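Local atomic coordinates of polyhedrin (Uranotaenia sapphirina cypovirus, PDB entry 4ZQX), a protein that forms the crystalline matrix of cypovirus occlusion bodies, which packages and protects virus particles, and binds ATP. Residues 25-37 / 96-110. Residues are numbered along the deposited sequence; the frame is centred on the assembly and turned at random.
Sequences ANMELVIVAEYPE and NRIPKKLSFYLRGNV
Val32 N donates to Ser103 O at 2.8 Å and 172°, the straightest of six backbone bonds that run in both directions between Glu28 and Arg107, Val30 and Tyr105, and Val32 and Ser103. Strands 27-34 and 101-107 thus pair antiparallel, their axes 4.8 Å apart and at 166°. The regular register ends at Glu34, where Lys100 and Lys101 both face one residue: Glu34 O accepts Lys100 N at 2.8 Å and Lys101 N only weakly at 3.5 Å, which defines a classic beta bulge.

Apolar contacts dominate the face bearing Leu29, Ile31 and Ala33. Ile31 lies alongside Phe104, with CG1 3.8 Å from ring atom CD2; chi1 of -59° sets that branch anti to the carbonyl carbon, and CD1 continues along the same CD2-CE2 side of the ring. Leu29 and Leu106 meet through their CD1 methyls, while Leu102 CD2 reaches Ala33 CB at 3.7 Å. Leu29 and Phe104 also touch Val176 of strand 173-179, placing this face against the three-stranded sheet. Past the bulge, the Tyr35 ring lies beside Pro99, CE1 to CG 3.7 Å. On the other face, Val30 O and Val32 CG2 both sit at the edge of the Tyr105 ring, near its plane.

Polar links concentrate on that second face. Glu34 and Lys101 run side by side without a direct salt bridge, OE2 to NZ being 4.1 Å; a water bonded to both atoms closes the gap. Another water joins Val32 O to Ser103 OG.

Tyr35 OH bonds to Leu60 O, Tyr105 OH to Leu230 N, and Arg107 NH2 to Ser154 O, the last two linking the pair to the ATP pocket. Together the strands form the central antiparallel pair of the polyhedrin's six-stranded sheet, flanked by strands 40-47 and 160-166.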
# COMPACT_ATOMS: atom_id res chain seq x y z
N ALA A 25 -0.55 -20.17 6.89
CA ALA A 25 -1.99 -20.15 6.60
C ALA A 25 -2.54 -18.79 6.99
O ALA A 25 -2.20 -18.25 8.05
CB ALA A 25 -2.71 -21.24 7.36
N ASN A 26 -3.38 -18.21 6.14
CA ASN A 26 -3.89 -16.88 6.41
C ASN A 26 -4.95 -16.80 7.50
O ASN A 26 -5.84 -17.64 7.58
CB ASN A 26 -4.49 -16.29 5.13
CG ASN A 26 -3.45 -15.78 4.18
OD1 ASN A 26 -2.40 -15.29 4.58
ND2 ASN A 26 -3.74 -15.89 2.89
N MET A 27 -4.88 -15.75 8.30
CA MET A 27 -6.05 -15.24 9.02
C MET A 27 -6.84 -14.41 8.02
O MET A 27 -6.25 -13.86 7.07
CB MET A 27 -5.65 -14.36 10.20
CG MET A 27 -4.83 -15.09 11.27
SD MET A 27 -4.16 -13.93 12.49
CE MET A 27 -2.86 -13.18 11.52
N GLU A 28 -8.16 -14.34 8.21
CA GLU A 28 -9.04 -13.66 7.26
C GLU A 28 -9.81 -12.53 7.93
O GLU A 28 -10.33 -12.70 9.04
CB GLU A 28 -10.04 -14.64 6.66
CG GLU A 28 -9.44 -15.92 6.10
CD GLU A 28 -8.65 -15.73 4.82
OE1 GLU A 28 -8.84 -14.70 4.14
OE2 GLU A 28 -7.86 -16.64 4.47
N LEU A 29 -9.90 -11.39 7.25
CA LEU A 29 -10.69 -10.24 7.72
C LEU A 29 -11.61 -9.77 6.60
O LEU A 29 -11.16 -9.46 5.50
CB LEU A 29 -9.76 -9.09 8.14
CG LEU A 29 -10.39 -7.73 8.43
CD1 LEU A 29 -11.30 -7.77 9.65
CD2 LEU A 29 -9.31 -6.66 8.60
N VAL A 30 -12.91 -9.74 6.87
CA VAL A 30 -13.86 -9.08 5.98
C VAL A 30 -14.56 -7.98 6.73
O VAL A 30 -15.18 -8.21 7.76
CB VAL A 30 -14.91 -10.04 5.43
CG1 VAL A 30 -15.93 -9.28 4.56
CG2 VAL A 30 -14.24 -11.13 4.60
N ILE A 31 -14.44 -6.77 6.21
CA ILE A 31 -15.16 -5.63 6.75
C ILE A 31 -16.31 -5.32 5.83
O ILE A 31 -16.12 -5.23 4.62
CB ILE A 31 -14.23 -4.42 6.84
CG1 ILE A 31 -13.05 -4.77 7.75
CG2 ILE A 31 -15.00 -3.20 7.36
CD1 ILE A 31 -11.99 -3.75 7.81
N VAL A 32 -17.51 -5.20 6.40
CA VAL A 32 -18.69 -4.85 5.63
C VAL A 32 -19.28 -3.54 6.12
O VAL A 32 -19.62 -3.40 7.31
CB VAL A 32 -19.79 -5.92 5.76
CG1 VAL A 32 -21.03 -5.57 4.91
CG2 VAL A 32 -19.24 -7.30 5.41
N ALA A 33 -19.40 -2.59 5.19
CA ALA A 33 -20.10 -1.33 5.44
C ALA A 33 -21.50 -1.42 4.84
O ALA A 33 -21.64 -1.80 3.69
CB ALA A 33 -19.33 -0.16 4.81
N GLU A 34 -22.52 -1.08 5.61
CA GLU A 34 -23.90 -1.08 5.13
C GLU A 34 -24.41 0.37 5.19
O GLU A 34 -24.20 1.08 6.17
CB GLU A 34 -24.78 -2.02 5.97
CG GLU A 34 -26.23 -2.15 5.43
CD GLU A 34 -27.09 -3.22 6.11
OE1 GLU A 34 -28.33 -3.03 6.15
OE2 GLU A 34 -26.56 -4.26 6.57
N TYR A 35 -25.08 0.79 4.11
CA TYR A 35 -25.51 2.17 3.94
C TYR A 35 -27.03 2.28 4.08
O TYR A 35 -27.73 1.28 4.14
CB TYR A 35 -25.00 2.67 2.58
CG TYR A 35 -23.50 2.53 2.47
CD1 TYR A 35 -22.66 3.56 2.89
CD2 TYR A 35 -22.91 1.38 1.98
CE1 TYR A 35 -21.28 3.45 2.80
CE2 TYR A 35 -21.54 1.25 1.89
CZ TYR A 35 -20.73 2.28 2.31
OH TYR A 35 -19.36 2.15 2.22
N PRO A 36 -27.55 3.51 4.16
CA PRO A 36 -28.98 3.69 4.46
C PRO A 36 -29.97 2.96 3.52
O PRO A 36 -30.97 2.46 4.04
CB PRO A 36 -29.16 5.21 4.42
CG PRO A 36 -27.84 5.74 4.85
CD PRO A 36 -26.81 4.79 4.27
N GLU A 37 -29.70 2.88 2.21
CA GLU A 37 -30.62 2.17 1.30
C GLU A 37 -30.32 0.68 1.21
O GLU A 37 -30.91 -0.05 0.40
CB GLU A 37 -30.62 2.85 -0.08
CG GLU A 37 -31.36 4.19 -0.04
CD GLU A 37 -31.51 4.88 -1.38
OE1 GLU A 37 -30.77 4.55 -2.33
OE2 GLU A 37 -32.38 5.79 -1.47
N ASN A 96 -26.36 10.29 3.26
CA ASN A 96 -26.78 9.23 2.34
C ASN A 96 -25.65 8.27 1.98
O ASN A 96 -25.91 7.13 1.61
CB ASN A 96 -27.30 9.80 1.03
CG ASN A 96 -28.62 10.54 1.16
OD1 ASN A 96 -29.27 10.53 2.21
ND2 ASN A 96 -29.04 11.16 0.06
N ARG A 97 -24.40 8.74 2.08
CA ARG A 97 -23.24 7.97 1.59
C ARG A 97 -22.31 7.50 2.69
O ARG A 97 -21.27 6.90 2.42
CB ARG A 97 -22.44 8.80 0.57
CG ARG A 97 -23.23 9.09 -0.71
CD ARG A 97 -22.44 9.89 -1.76
NE ARG A 97 -23.24 10.10 -2.96
CZ ARG A 97 -23.43 9.19 -3.91
NH1 ARG A 97 -22.85 7.99 -3.81
NH2 ARG A 97 -24.21 9.47 -4.96
N ILE A 98 -22.69 7.79 3.94
CA ILE A 98 -21.89 7.39 5.09
C ILE A 98 -22.49 6.08 5.60
O ILE A 98 -23.71 5.93 5.60
CB ILE A 98 -21.93 8.50 6.18
CG1 ILE A 98 -21.28 9.78 5.63
CG2 ILE A 98 -21.21 8.08 7.44
CD1 ILE A 98 -21.50 10.99 6.49
N PRO A 99 -21.65 5.11 6.00
CA PRO A 99 -22.23 3.86 6.50
C PRO A 99 -23.08 4.09 7.75
O PRO A 99 -22.74 4.95 8.57
CB PRO A 99 -21.00 3.02 6.88
CG PRO A 99 -19.84 3.66 6.15
CD PRO A 99 -20.17 5.09 5.99
N LYS A 100 -24.16 3.33 7.88
CA LYS A 100 -24.94 3.28 9.10
C LYS A 100 -24.29 2.36 10.10
O LYS A 100 -24.35 2.59 11.30
CB LYS A 100 -26.32 2.70 8.83
CG LYS A 100 -27.32 3.64 8.23
CD LYS A 100 -28.72 3.06 8.38
CE LYS A 100 -29.37 3.45 9.72
NZ LYS A 100 -29.63 4.93 9.84
N LYS A 101 -23.71 1.27 9.59
CA LYS A 101 -23.21 0.19 10.42
C LYS A 101 -21.94 -0.39 9.79
O LYS A 101 -21.84 -0.47 8.57
CB LYS A 101 -24.28 -0.91 10.49
CG LYS A 101 -23.82 -2.18 11.18
CD LYS A 101 -24.99 -3.14 11.50
CE LYS A 101 -25.53 -3.82 10.26
NZ LYS A 101 -26.51 -4.91 10.58
N LEU A 102 -21.00 -0.80 10.64
CA LEU A 102 -19.83 -1.56 10.20
C LEU A 102 -19.80 -2.89 10.92
O LEU A 102 -20.08 -2.96 12.12
CB LEU A 102 -18.54 -0.82 10.50
CG LEU A 102 -18.34 0.53 9.82
CD1 LEU A 102 -17.11 1.23 10.37
CD2 LEU A 102 -18.21 0.33 8.34
N SER A 103 -19.49 -3.95 10.16
CA SER A 103 -19.34 -5.30 10.68
C SER A 103 -17.95 -5.79 10.35
O SER A 103 -17.51 -5.66 9.21
CB SER A 103 -20.35 -6.22 9.99
OG SER A 103 -21.66 -5.74 10.18
N PHE A 104 -17.29 -6.37 11.34
CA PHE A 104 -15.93 -6.87 11.20
C PHE A 104 -15.95 -8.37 11.44
O PHE A 104 -16.25 -8.81 12.55
CB PHE A 104 -15.00 -6.21 12.24
CG PHE A 104 -14.85 -4.73 12.07
CD1 PHE A 104 -15.81 -3.87 12.57
CD2 PHE A 104 -13.77 -4.21 11.39
CE1 PHE A 104 -15.68 -2.51 12.40
CE2 PHE A 104 -13.64 -2.86 11.23
CZ PHE A 104 -14.60 -2.01 11.73
N TYR A 105 -15.63 -9.15 10.41
CA TYR A 105 -15.63 -10.61 10.49
C TYR A 105 -14.19 -11.13 10.46
O TYR A 105 -13.47 -10.86 9.52
CB TYR A 105 -16.43 -11.18 9.32
CG TYR A 105 -17.91 -10.89 9.46
CD1 TYR A 105 -18.69 -11.63 10.34
CD2 TYR A 105 -18.52 -9.86 8.75
CE1 TYR A 105 -20.03 -11.37 10.51
CE2 TYR A 105 -19.87 -9.61 8.89
CZ TYR A 105 -20.62 -10.36 9.78
OH TYR A 105 -21.98 -10.15 9.98
N LEU A 106 -13.79 -11.84 11.52
CA LEU A 106 -12.43 -12.36 11.64
C LEU A 106 -12.46 -13.88 11.70
O LEU A 106 -13.25 -14.45 12.47
CB LEU A 106 -11.75 -11.83 12.92
CG LEU A 106 -11.29 -10.37 12.97
CD1 LEU A 106 -12.47 -9.41 12.98
CD2 LEU A 106 -10.41 -10.14 14.19
N ARG A 107 -11.62 -14.54 10.91
CA ARG A 107 -11.64 -16.00 10.90
C ARG A 107 -10.23 -16.53 10.81
O ARG A 107 -9.48 -16.17 9.91
CB ARG A 107 -12.46 -16.53 9.71
CG ARG A 107 -12.80 -18.02 9.81
CD ARG A 107 -13.28 -18.62 8.47
NE ARG A 107 -13.88 -19.94 8.65
CZ ARG A 107 -13.20 -21.08 8.70
NH1 ARG A 107 -11.88 -21.09 8.55
NH2 ARG A 107 -13.84 -22.23 8.89
N GLY A 108 -9.88 -17.42 11.73
CA GLY A 108 -8.58 -18.05 11.70
C GLY A 108 -7.89 -18.09 13.04
O GLY A 108 -8.52 -17.99 14.09
N ASN A 109 -6.56 -18.25 12.98
CA ASN A 109 -5.75 -18.46 14.17
C ASN A 109 -5.34 -17.14 14.81
O ASN A 109 -4.16 -16.83 14.94
CB ASN A 109 -4.54 -19.33 13.82
CG ASN A 109 -3.88 -19.93 15.05
OD1 ASN A 109 -4.51 -20.08 16.10
ND2 ASN A 109 -2.61 -20.29 14.91
N VAL A 110 -6.35 -16.38 15.24
CA VAL A 110 -6.19 -15.01 15.74
C VAL A 110 -5.85 -14.93 17.22
O VAL A 110 -6.34 -15.71 18.03
CB VAL A 110 -7.48 -14.22 15.47
CG1 VAL A 110 -7.44 -12.80 16.10
CG2 VAL A 110 -7.78 -14.18 13.98
O HOH W 1 -5.28 -18.57 10.47
O HOH W 2 -22.33 -4.12 8.27
O HOH W 3 -27.75 -6.12 8.01
O HOH W 4 -27.93 5.30 0.94